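Local atomic coordinates of Lmo2119 protein (Listeria monocytogenes serovar 1/2a, PDB entry 5HQH), a protein that is of unknown function but probably carries a signal sequence and includes the YbbR-like domain described here. Residues S41-R44 against S45-Q48. Numbering follows the deposited sequence.
Sequences SGPR and SIVQ
Over one face of the Arg-44 guanidinium lies CG of Gln-48, displaced toward the rim of the group and 3.7 Å from NH1, while the Gln-48 amide is turned 33° from the guanidinium plane. Arg-44 opens helix 44-53 and Gln-48 lies one turn on; Pro-43 is at the N-cap, and strand 35-42 of the YbbR-like domain precedes it. The Arg-44 side chain runs extended from CG to NE and comes over Gln-48 from one turn earlier. Gln-48 folds back to meet it, its chain bent at chi2 (-60°), which brings NE2 to 3.5 Å from Arg-44 NH1. The two donors are not bonded to each other; both turn to acidic residues of strand 9-21: NE2 hydrogen-bonds to carboxylate oxygens of both Asp-9 and Glu-11, and NH1 makes a long, weak ion pair with Asp-9. The shared carboxylate would probably offset the positive charge beside the amide.

Two backbone bonds close the first turn. Val-47 N donates to Pro-43 O, nearly straight at 173°, and Gln-48 N reaches Arg-44 O at 2.9 Å. On the inner side Val-47, buried, is directed back at the strand end and packs against Asp-9 and Glu-11 of strand 9-21, which ties the helix start to the sheet, and against Leu-83 of a loop. Farther out, CD1 of Ile-46 passes Pro-43 CB at 4.2 Å. At the backbone angles of Gly-42 a CB would be jammed against the carbonyl O of Ser-41. With CG2 beside its own backbone N and anti to the carbonyl carbon, Val-47 sets that methyl 3.4 Å from Gly-42 N.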
loop_
_atom_site.group_PDB
_atom_site.type_symbol
_atom_site.label_atom_id
_atom_site.label_comp_id
_atom_site.label_asym_id
_atom_site.label_seq_id
_atom_site.Cartn_x
_atom_site.Cartn_y
_atom_site.Cartn_z
ATOM N N SER A 41 -15.062 -2.528 5.365
ATOM C CA SER A 41 -16.419 -2.580 5.922
ATOM C C SER A 41 -17.354 -1.737 5.066
ATOM O O SER A 41 -16.951 -0.719 4.494
ATOM C CB SER A 41 -16.437 -2.144 7.372
ATOM O OG SER A 41 -16.164 -0.788 7.488
ATOM N N GLY A 42 -18.603 -2.168 4.963
ATOM C CA GLY A 42 -19.582 -1.441 4.149
ATOM C C GLY A 42 -20.688 -2.360 3.712
ATOM O O GLY A 42 -20.846 -3.424 4.300
ATOM N N PRO A 43 -21.403 -1.987 2.637
ATOM C CA PRO A 43 -22.519 -2.806 2.156
ATOM C C PRO A 43 -22.046 -4.185 1.755
ATOM O O PRO A 43 -21.007 -4.331 1.078
ATOM C CB PRO A 43 -23.032 -2.023 0.948
ATOM C CG PRO A 43 -22.710 -0.608 1.276
ATOM C CD PRO A 43 -21.371 -0.677 1.963
ATOM N N ARG A 44 -22.792 -5.200 2.160
ATOM C CA ARG A 44 -22.412 -6.585 1.903
ATOM C C ARG A 44 -21.992 -6.930 0.476
ATOM O O ARG A 44 -20.950 -7.584 0.287
ATOM C CB ARG A 44 -23.533 -7.524 2.350
ATOM C CG ARG A 44 -23.220 -8.967 2.023
ATOM C CD ARG A 44 -23.887 -9.928 2.954
ATOM N NE ARG A 44 -23.631 -11.285 2.496
ATOM C CZ ARG A 44 -22.582 -12.037 2.814
ATOM N NH1 ARG A 44 -21.607 -11.601 3.606
ATOM N NH2 ARG A 44 -22.529 -13.266 2.332
ATOM N N SER A 45 -22.747 -6.492 -0.520
ATOM C CA SER A 45 -22.445 -6.850 -1.878
ATOM C C SER A 45 -21.087 -6.294 -2.303
ATOM O O SER A 45 -20.340 -6.956 -3.024
ATOM C CB SER A 45 -23.521 -6.362 -2.842
ATOM O OG SER A 45 -23.574 -4.949 -2.917
ATOM N N ILE A 46 -20.805 -5.060 -1.890
ATOM C CA ILE A 46 -19.564 -4.377 -2.242
ATOM C C ILE A 46 -18.373 -4.961 -1.493
ATOM O O ILE A 46 -17.292 -5.166 -2.091
ATOM C CB ILE A 46 -19.714 -2.850 -2.008
ATOM C CG1 ILE A 46 -20.921 -2.336 -2.827
ATOM C CG2 ILE A 46 -18.452 -2.114 -2.422
ATOM C CD1 ILE A 46 -21.203 -0.860 -2.687
ATOM N N VAL A 47 -18.545 -5.246 -0.199
ATOM C CA VAL A 47 -17.473 -5.905 0.580
ATOM C C VAL A 47 -17.132 -7.266 -0.030
ATOM O O VAL A 47 -15.965 -7.618 -0.233
ATOM C CB VAL A 47 -17.849 -6.063 2.070
ATOM C CG1 VAL A 47 -16.865 -6.974 2.810
ATOM C CG2 VAL A 47 -17.914 -4.716 2.764
ATOM N N GLN A 48 -18.160 -8.044 -0.326
ATOM C CA GLN A 48 -17.930 -9.363 -0.855
ATOM C C GLN A 48 -17.285 -9.360 -2.252
ATOM O O GLN A 48 -16.439 -10.214 -2.530
ATOM C CB GLN A 48 -19.205 -10.203 -0.807
ATOM C CG GLN A 48 -19.629 -10.518 0.622
ATOM C CD GLN A 48 -18.585 -11.300 1.401
ATOM O OE1 GLN A 48 -17.982 -12.249 0.892
ATOM N NE2 GLN A 48 -18.337 -10.873 2.620
#